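Local atomic coordinates of oxidoreductase, 2OG-Fe oxygenase family protein, putative, expressed (Oryza sativa subsp. japonica, PDB entry 5XOI), a protein that probably acts as an iron(II)- and 2-oxoglutarate-dependent dioxygenase of the AlkB family, here as its C-terminal catalytic domain with manganese in the metal site. Residues T163-Y168 and K179-S184; L15-L20 and S184-I189; P118-D123 and K151-V156. All blocks are in the same frame, centred on the assembly; numbering follows the deposited sequence.

Interaction 1 (T163-Y168 and K179-S184); sequences TAEFLY and KVDLES
T163, in the hairpin of strands 163-169 and 178-182, lays its methyl against D181, with CG2 3.8 Å from D181 CB. Its CG2 stands anti to the backbone N, which leaves OG1 beside that N (chi1 -61°) and next to E183 CG. OG1 binds two waters: one accepts from S184 N, the other donates to E183 OE1. With alanine in place of T163, both waters would probably lose the hydroxyl that ties them to strand 163-169, and a gap would open beside D181 CB. A164 pairs with L182 through two backbone hydrogen bonds, the one from L182 N to A164 O measuring 2.8 Å. E165 runs alongside D181 on the other face, its CG 3.6 Å from D181 OD1; its carboxylate forms a salt bridge with K205. F166 pairs with V180, F166 N reaching V180 O at 2.9 Å, and L182 CD1 comes obliquely to the ring, 3.5 Å from F166 CG. L167 CD1 lies along the aliphatic part of K179. Y168 CE1 meets V180 CG1 at 3.7 Å, the two side chains nearly perpendicular, while a water joins Y168 OH to K179 O. The two faces thus differ in chemistry: E165, D181 and K179, with L167 among them, make a largely charged one, whereas A164, F166, V180 and L182 build an apolar wall that brings F166 against the metal ligand H199 and a bound succinate.

Interaction 2 (L15-L20 and S184-I189); sequences LLKKFL and SGDVLI
K17 and D186 form a salt bridge, K17 NZ standing 2.6 Å from D186 OD2 on the syn side of the carboxylate. This is where strand 13-16 joins strand 187-190, antiparallel, in the larger sheet of the double-stranded beta-helix, and where the L16-F19 type II turn leaves it. K17 folds back at chi2 and chi3, which brings its ammonium back to the acid; the same nitrogen also bridges to E183. The other oxygen, D186 OD1, accepts from K18 N at 2.9 Å on its anti side, and E183 N binds OD2, so main chain and lysine together fix the carboxylate's rotation. K18 bends at chi2 and hands its NZ to S184 O at 2.8 Å, in the carbonyl plane. G185 O takes L20 N at 3.0 Å along a nearly straight N-H...O line of 175°, binding the chain beyond the turn. G185 itself has a positive phi of 94°, at which a CB would collide with the carbonyl oxygen of S184 and crowd K18. Behind these bonds L16 and V187 make a hydrogen-bonded pair, L16 N donating to V187 O at 2.7 Å. Apolar packing spreads outward from it. V187 CG2 touches both F19 CD2 and L20 CD2, the leucine crossing the valine at about a right angle, and helix 87-106 packs on L16, F19, L20 and I189. In the neighbouring non-hydrogen-bonded pair, L15 CB meets L188 CD1. L16 CD1 reaches I189 CG1 at 4.1 Å, while its sister methyl, L16 CD2, sits 3.6 Å above one face of the F19 ring, offset toward the rim.

Interaction 3 (P118-D123 and K151-V156); sequences PPLSPD and KGLPVV
L120 grips P154 and V156 with its two methyls, and no hydrogen bond crosses between 118-123 and 151-156. Its CD1 comes 3.8 Å from P154 CD and also rests against L153 CB, while CD2 reaches V156 CG2 at 3.8 Å. Both methyls rest against the carbonyl oxygen of P154, L120 CD1 lying 3.2 Å from P154 O. With CG anti to the backbone N (chi1 -160°), the branch is directed at P154 and V156, and the leucine runs antiparallel past each of their side chains. P118 makes the second foothold. Its CG sits 3.5 Å from K151 O and close to G152 O, so one ring carbon meets two carbonyl oxygens, and P118 CB touches L153 CD1 at 4.2 Å. P118 O is buried against the proline ring, 3.4 Å from P154 CD, and finds no polar partner in the model. P119 adds little beyond its carbonyl, which faces L153 CG.

Around this first shell, the backbone is held from several directions. G152, with positive phi, closes helix 146-150 in a Schellman motif just before L153 and P154. R195 binds L153 O, and K94 of helix 87-106 binds L120 O. V93 and I97 of the same helix pack on both L120 and V156, whereas I189 backs P154 from strand 187-190. The contact thus pins the loop that follows helix 87-106 to the entry of strand 155-161, a seam between the long helix and the larger sheet of the double-stranded beta-helix fold of 2-oxoglutarate oxygenases.

How the interactions relate
From the N terminus, segment 15-20 comes first, but its partner 184-189 follows only after 163 intervening residues, so interaction 2 closes a long loop that holds the other two. Inside it, interaction 3 closes first, between the loop after helix 87-106 and the start of strand 155-161; interaction 1 then closes the hairpin of strands 163-169 and 178-182, in series with it and without crossing. Interactions 1 and 2 share S184, and F166 and V180 of the smaller sheet pack on L188 and L15 of the larger. Interaction 3 meets interaction 2 where I189 lies on P154, but its centre is about 21 Å from that of interaction 1, beyond the chain's centre.

Interaction 1 (T163-Y168 and K179-S184)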
loop_
_atom_site.group_PDB
_atom_site.type_symbol
_atom_site.label_atom_id
_atom_site.label_comp_id
_atom_site.label_asym_id
_atom_site.label_seq_id
_atom_site.Cartn_x
_atom_site.Cartn_y
_atom_site.Cartn_z
ATOM N N THR A 163 -0.713 1.568 -13.803
ATOM C CA THR A 163 -0.306 2.715 -13.001
ATOM C C THR A 163 -1.507 3.354 -12.314
ATOM O O THR A 163 -2.587 3.470 -12.906
ATOM C CB THR A 163 0.383 3.732 -13.905
ATOM O OG1 THR A 163 1.553 3.131 -14.479
ATOM C CG2 THR A 163 0.754 5.012 -13.131
ATOM N N ALA A 164 -1.319 3.765 -11.058
ATOM C CA ALA A 164 -2.317 4.550 -10.337
ATOM C C ALA A 164 -1.884 6.006 -10.281
ATOM O O ALA A 164 -0.704 6.295 -10.100
ATOM C CB ALA A 164 -2.501 4.042 -8.909
ATOM N N GLU A 165 -2.844 6.918 -10.440
ATOM C CA GLU A 165 -2.656 8.320 -10.091
ATOM C C GLU A 165 -2.986 8.448 -8.604
ATOM O O GLU A 165 -4.134 8.237 -8.202
ATOM C CB GLU A 165 -3.538 9.213 -10.968
ATOM C CG GLU A 165 -3.145 9.138 -12.448
ATOM C CD GLU A 165 -3.960 10.049 -13.360
ATOM O OE1 GLU A 165 -4.459 11.098 -12.896
ATOM O OE2 GLU A 165 -4.079 9.721 -14.562
ATOM N N PHE A 166 -1.973 8.745 -7.786
ATOM C CA PHE A 166 -2.069 8.700 -6.326
ATOM C C PHE A 166 -2.086 10.127 -5.795
ATOM O O PHE A 166 -1.194 10.920 -6.113
ATOM C CB PHE A 166 -0.892 7.901 -5.747
ATOM C CG PHE A 166 -0.915 7.737 -4.244
ATOM C CD1 PHE A 166 -1.675 6.734 -3.647
ATOM C CD2 PHE A 166 -0.130 8.550 -3.430
ATOM C CE1 PHE A 166 -1.676 6.559 -2.275
ATOM C CE2 PHE A 166 -0.128 8.371 -2.040
ATOM C CZ PHE A 166 -0.903 7.380 -1.469
ATOM N N LEU A 167 -3.114 10.463 -5.012
ATOM C CA LEU A 167 -3.249 11.795 -4.440
ATOM C C LEU A 167 -2.768 11.775 -2.997
ATOM O O LEU A 167 -2.987 10.792 -2.280
ATOM C CB LEU A 167 -4.707 12.269 -4.477
ATOM C CG LEU A 167 -5.275 12.953 -5.725
ATOM C CD1 LEU A 167 -4.728 12.401 -7.021
ATOM C CD2 LEU A 167 -6.792 12.866 -5.701
ATOM N N TYR A 168 -2.141 12.868 -2.558
ATOM C CA TYR A 168 -1.754 12.965 -1.154
ATOM C C TYR A 168 -1.694 14.424 -0.716
ATOM O O TYR A 168 -1.363 15.316 -1.504
ATOM C CB TYR A 168 -0.401 12.282 -0.881
ATOM C CG TYR A 168 0.758 12.807 -1.694
ATOM C CD1 TYR A 168 0.975 12.370 -2.999
ATOM C CD2 TYR A 168 1.660 13.717 -1.142
ATOM C CE1 TYR A 168 2.061 12.844 -3.745
ATOM C CE2 TYR A 168 2.740 14.200 -1.877
ATOM C CZ TYR A 168 2.934 13.766 -3.172
ATOM O OH TYR A 168 4.009 14.257 -3.890
ATOM N N LYS A 179 -0.108 15.083 -6.656
ATOM C CA LYS A 179 -0.279 13.849 -7.427
ATOM C C LYS A 179 1.078 13.234 -7.749
ATOM O O LYS A 179 2.013 13.942 -8.131
ATOM C CB LYS A 179 -1.037 14.092 -8.752
ATOM C CG LYS A 179 -2.326 14.905 -8.652
ATOM C CD LYS A 179 -2.816 15.330 -10.044
ATOM C CE LYS A 179 -3.999 16.292 -9.970
ATOM N NZ LYS A 179 -4.355 16.853 -11.304
ATOM N N VAL A 180 1.180 11.912 -7.606
ATOM C CA VAL A 180 2.321 11.155 -8.113
ATOM C C VAL A 180 1.792 9.882 -8.755
ATOM O O VAL A 180 0.817 9.288 -8.286
ATOM C CB VAL A 180 3.352 10.823 -7.008
ATOM C CG1 VAL A 180 2.756 9.892 -5.936
ATOM C CG2 VAL A 180 4.608 10.217 -7.618
ATOM N N ASP A 181 2.427 9.465 -9.849
ATOM C CA ASP A 181 2.076 8.191 -10.458
ATOM C C ASP A 181 2.792 7.050 -9.745
ATOM O O ASP A 181 4.020 7.078 -9.575
ATOM C CB ASP A 181 2.434 8.167 -11.941
ATOM C CG ASP A 181 1.501 9.010 -12.791
ATOM O OD1 ASP A 181 0.456 9.492 -12.305
ATOM O OD2 ASP A 181 1.831 9.183 -13.978
ATOM N N LEU A 182 2.031 6.032 -9.368
ATOM C CA LEU A 182 2.584 4.807 -8.803
ATOM C C LEU A 182 2.522 3.749 -9.893
ATOM O O LEU A 182 1.432 3.291 -10.262
ATOM C CB LEU A 182 1.825 4.378 -7.548
ATOM C CG LEU A 182 1.803 5.410 -6.409
ATOM C CD1 LEU A 182 0.958 4.897 -5.239
ATOM C CD2 LEU A 182 3.212 5.715 -5.944
ATOM N N GLU A 183 3.690 3.404 -10.441
ATOM C CA GLU A 183 3.817 2.469 -11.553
ATOM C C GLU A 183 4.163 1.086 -11.026
ATOM O O GLU A 183 4.593 0.930 -9.887
ATOM C CB GLU A 183 4.903 2.926 -12.535
ATOM C CG GLU A 183 4.761 4.350 -13.026
ATOM C CD GLU A 183 5.873 4.726 -13.987
ATOM O OE1 GLU A 183 5.627 4.768 -15.207
ATOM O OE2 GLU A 183 7.002 4.968 -13.519
ATOM N N SER A 184 3.982 0.078 -11.876
ATOM C CA SER A 184 4.245 -1.297 -11.455
ATOM C C SER A 184 5.678 -1.453 -10.950
ATOM O O SER A 184 6.636 -1.060 -11.624
ATOM C CB SER A 184 3.991 -2.265 -12.613
ATOM O OG SER A 184 3.895 -3.595 -12.136
HETATM O O HOH W 1 2.388 0.555 -14.229
HETATM O O HOH W 2 2.712 4.400 -16.336
HETATM O O HOH W 3 4.019 15.288 -6.572
#

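Interaction 2 (L15-L20 and S184-I189)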
loop_
_atom_site.group_PDB
_atom_site.type_symbol
_atom_site.label_atom_id
_atom_site.label_comp_id
_atom_site.label_asym_id
_atom_site.label_seq_id
_atom_site.Cartn_x
_atom_site.Cartn_y
_atom_site.Cartn_z
ATOM N N LEU A 15 9.374 7.587 -2.264
ATOM C CA LEU A 15 8.915 6.731 -3.351
ATOM C C LEU A 15 10.120 6.004 -3.941
ATOM O O LEU A 15 11.073 6.642 -4.407
ATOM C CB LEU A 15 8.201 7.552 -4.424
ATOM C CG LEU A 15 7.889 6.840 -5.742
ATOM C CD1 LEU A 15 6.936 5.659 -5.522
ATOM C CD2 LEU A 15 7.288 7.817 -6.712
ATOM N N LEU A 16 10.084 4.678 -3.902
ATOM C CA LEU A 16 11.165 3.835 -4.411
ATOM C C LEU A 16 10.737 3.333 -5.791
ATOM O O LEU A 16 9.903 2.426 -5.910
ATOM C CB LEU A 16 11.460 2.688 -3.447
ATOM C CG LEU A 16 11.902 3.067 -2.035
ATOM C CD1 LEU A 16 10.683 3.256 -1.126
ATOM C CD2 LEU A 16 12.790 1.995 -1.438
ATOM N N LYS A 17 11.298 3.933 -6.839
ATOM C CA LYS A 17 10.876 3.594 -8.196
ATOM C C LYS A 17 11.370 2.207 -8.583
ATOM O O LYS A 17 12.553 1.893 -8.423
ATOM C CB LYS A 17 11.398 4.628 -9.197
ATOM C CG LYS A 17 10.841 6.031 -9.009
ATOM C CD LYS A 17 9.342 6.097 -9.245
ATOM C CE LYS A 17 8.978 5.677 -10.661
ATOM N NZ LYS A 17 7.493 5.664 -10.899
ATOM N N LYS A 18 10.463 1.385 -9.120
ATOM C CA LYS A 18 10.813 0.068 -9.666
ATOM C C LYS A 18 11.604 -0.766 -8.654
ATOM O O LYS A 18 12.555 -1.472 -8.996
ATOM C CB LYS A 18 11.587 0.216 -10.980
ATOM C CG LYS A 18 10.810 0.935 -12.090
ATOM C CD LYS A 18 9.464 0.271 -12.355
ATOM C CE LYS A 18 8.590 1.104 -13.310
ATOM N NZ LYS A 18 7.481 0.303 -13.946
ATOM N N PHE A 19 11.222 -0.657 -7.380
ATOM C CA PHE A 19 11.962 -1.339 -6.322
ATOM C C PHE A 19 11.762 -2.853 -6.375
ATOM O O PHE A 19 12.698 -3.617 -6.103
ATOM C CB PHE A 19 11.530 -0.780 -4.964
ATOM C CG PHE A 19 12.367 -1.241 -3.813
ATOM C CD1 PHE A 19 13.647 -0.742 -3.628
ATOM C CD2 PHE A 19 11.866 -2.158 -2.900
ATOM C CE1 PHE A 19 14.428 -1.162 -2.546
ATOM C CE2 PHE A 19 12.636 -2.588 -1.818
ATOM C CZ PHE A 19 13.918 -2.087 -1.646
ATOM N N LEU A 20 10.553 -3.308 -6.717
ATOM C CA LEU A 20 10.257 -4.741 -6.741
ATOM C C LEU A 20 10.935 -5.432 -7.927
ATOM O O LEU A 20 10.733 -5.044 -9.080
ATOM C CB LEU A 20 8.743 -4.957 -6.807
ATOM C CG LEU A 20 7.959 -4.391 -5.621
ATOM C CD1 LEU A 20 6.439 -4.594 -5.798
ATOM C CD2 LEU A 20 8.424 -5.037 -4.333
ATOM N N SER A 184 3.982 0.078 -11.876
ATOM C CA SER A 184 4.245 -1.297 -11.455
ATOM C C SER A 184 5.678 -1.453 -10.950
ATOM O O SER A 184 6.636 -1.060 -11.624
ATOM C CB SER A 184 3.991 -2.265 -12.613
ATOM O OG SER A 184 3.895 -3.595 -12.136
ATOM N N GLY A 185 5.813 -2.045 -9.763
ATOM C CA GLY A 185 7.079 -2.219 -9.094
ATOM C C GLY A 185 7.432 -1.131 -8.104
ATOM O O GLY A 185 8.353 -1.326 -7.299
ATOM N N ASP A 186 6.739 0.006 -8.133
ATOM C CA ASP A 186 7.045 1.082 -7.195
ATOM C C ASP A 186 6.656 0.690 -5.772
ATOM O O ASP A 186 5.669 -0.018 -5.538
ATOM C CB ASP A 186 6.317 2.371 -7.565
ATOM C CG ASP A 186 6.857 3.034 -8.839
ATOM O OD1 ASP A 186 7.873 2.569 -9.403
ATOM O OD2 ASP A 186 6.241 4.039 -9.269
ATOM N N VAL A 187 7.446 1.156 -4.810
ATOM C CA VAL A 187 7.109 1.029 -3.396
ATOM C C VAL A 187 7.082 2.427 -2.808
ATOM O O VAL A 187 8.025 3.198 -2.997
ATOM C CB VAL A 187 8.100 0.136 -2.626
ATOM C CG1 VAL A 187 7.808 0.196 -1.116
ATOM C CG2 VAL A 187 7.994 -1.289 -3.115
ATOM N N LEU A 188 5.988 2.765 -2.137
ATOM C CA LEU A 188 5.818 4.064 -1.501
ATOM C C LEU A 188 5.790 3.861 0.007
ATOM O O LEU A 188 5.139 2.933 0.492
ATOM C CB LEU A 188 4.513 4.726 -1.960
ATOM C CG LEU A 188 4.149 6.025 -1.251
ATOM C CD1 LEU A 188 5.113 7.131 -1.661
ATOM C CD2 LEU A 188 2.714 6.422 -1.588
ATOM N N ILE A 189 6.504 4.711 0.746
ATOM C CA ILE A 189 6.518 4.659 2.206
ATOM C C ILE A 189 6.113 6.025 2.731
ATOM O O ILE A 189 6.656 7.036 2.288
ATOM C CB ILE A 189 7.904 4.267 2.755
ATOM C CG1 ILE A 189 8.350 2.925 2.175
ATOM C CG2 ILE A 189 7.848 4.189 4.289
ATOM C CD1 ILE A 189 9.639 2.404 2.752
#

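Interaction 3 (P118-D123 and K151-V156)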
loop_
_atom_site.group_PDB
_atom_site.type_symbol
_atom_site.label_atom_id
_atom_site.label_comp_id
_atom_site.label_asym_id
_atom_site.label_seq_id
_atom_site.Cartn_x
_atom_site.Cartn_y
_atom_site.Cartn_z
ATOM N N PRO A 118 10.908 5.056 11.196
ATOM C CA PRO A 118 10.931 3.985 12.200
ATOM C C PRO A 118 10.845 2.623 11.535
ATOM O O PRO A 118 10.323 2.497 10.414
ATOM C CB PRO A 118 9.682 4.267 13.052
ATOM C CG PRO A 118 9.290 5.680 12.736
ATOM C CD PRO A 118 9.715 5.911 11.315
ATOM N N PRO A 119 11.333 1.575 12.189
ATOM C CA PRO A 119 11.216 0.233 11.610
ATOM C C PRO A 119 9.765 -0.221 11.585
ATOM O O PRO A 119 8.891 0.343 12.246
ATOM C CB PRO A 119 12.053 -0.639 12.552
ATOM C CG PRO A 119 11.959 0.074 13.858
ATOM C CD PRO A 119 11.946 1.546 13.528
ATOM N N LEU A 120 9.512 -1.261 10.796
ATOM C CA LEU A 120 8.163 -1.799 10.700
ATOM C C LEU A 120 8.213 -3.313 10.775
ATOM O O LEU A 120 9.014 -3.951 10.087
ATOM C CB LEU A 120 7.468 -1.365 9.403
ATOM C CG LEU A 120 5.948 -1.442 9.362
ATOM C CD1 LEU A 120 5.326 -0.413 10.299
ATOM C CD2 LEU A 120 5.436 -1.263 7.908
ATOM N N SER A 121 7.348 -3.878 11.613
ATOM C CA SER A 121 7.084 -5.311 11.642
ATOM C C SER A 121 5.605 -5.468 11.315
ATOM O O SER A 121 4.773 -5.617 12.220
ATOM C CB SER A 121 7.456 -5.913 12.993
ATOM O OG SER A 121 8.843 -5.732 13.228
ATOM N N PRO A 122 5.237 -5.414 10.034
ATOM C CA PRO A 122 3.816 -5.333 9.690
ATOM C C PRO A 122 3.092 -6.603 10.085
ATOM O O PRO A 122 3.575 -7.715 9.860
ATOM C CB PRO A 122 3.820 -5.140 8.167
ATOM C CG PRO A 122 5.123 -5.726 7.717
ATOM C CD PRO A 122 6.104 -5.478 8.842
ATOM N N ASP A 123 1.930 -6.418 10.707
ATOM C CA ASP A 123 1.006 -7.509 10.987
ATOM C C ASP A 123 -0.311 -7.290 10.259
ATOM O O ASP A 123 -1.256 -8.061 10.455
ATOM C CB ASP A 123 0.770 -7.667 12.492
ATOM C CG ASP A 123 0.411 -6.362 13.178
ATOM O OD1 ASP A 123 0.110 -5.371 12.480
ATOM O OD2 ASP A 123 0.417 -6.331 14.422
ATOM N N LYS A 151 4.048 6.932 17.259
ATOM C CA LYS A 151 5.438 6.686 16.906
ATOM C C LYS A 151 5.722 6.909 15.426
ATOM O O LYS A 151 6.890 6.883 15.022
ATOM C CB LYS A 151 5.814 5.261 17.311
ATOM C CG LYS A 151 5.907 5.039 18.807
ATOM C CD LYS A 151 6.371 3.613 19.089
ATOM C CE LYS A 151 6.657 3.394 20.578
ATOM N NZ LYS A 151 5.432 3.563 21.414
ATOM N N GLY A 152 4.694 7.139 14.617
ATOM C CA GLY A 152 4.906 7.351 13.199
ATOM C C GLY A 152 5.316 6.121 12.426
ATOM O O GLY A 152 5.901 6.249 11.346
ATOM N N LEU A 153 4.998 4.935 12.931
ATOM C CA LEU A 153 5.325 3.702 12.231
ATOM C C LEU A 153 4.788 3.756 10.806
ATOM O O LEU A 153 3.591 4.010 10.608
ATOM C CB LEU A 153 4.737 2.492 12.949
ATOM C CG LEU A 153 5.500 1.865 14.109
ATOM C CD1 LEU A 153 6.233 2.881 14.929
ATOM C CD2 LEU A 153 4.569 1.029 14.952
ATOM N N PRO A 154 5.622 3.524 9.803
ATOM C CA PRO A 154 5.249 3.862 8.429
ATOM C C PRO A 154 4.236 2.905 7.820
ATOM O O PRO A 154 4.073 1.757 8.237
ATOM C CB PRO A 154 6.578 3.781 7.671
ATOM C CG PRO A 154 7.370 2.770 8.436
ATOM C CD PRO A 154 6.978 2.955 9.895
ATOM N N VAL A 155 3.562 3.425 6.796
ATOM C CA VAL A 155 2.787 2.627 5.852
ATOM C C VAL A 155 3.697 2.311 4.675
ATOM O O VAL A 155 4.330 3.218 4.130
ATOM C CB VAL A 155 1.547 3.405 5.380
ATOM C CG1 VAL A 155 0.739 2.603 4.343
ATOM C CG2 VAL A 155 0.681 3.829 6.579
ATOM N N VAL A 156 3.763 1.043 4.274
ATOM C CA VAL A 156 4.582 0.622 3.126
ATOM C C VAL A 156 3.655 0.016 2.082
ATOM O O VAL A 156 2.967 -0.968 2.368
ATOM C CB VAL A 156 5.667 -0.385 3.529
ATOM C CG1 VAL A 156 6.438 -0.860 2.300
ATOM C CG2 VAL A 156 6.617 0.232 4.563
#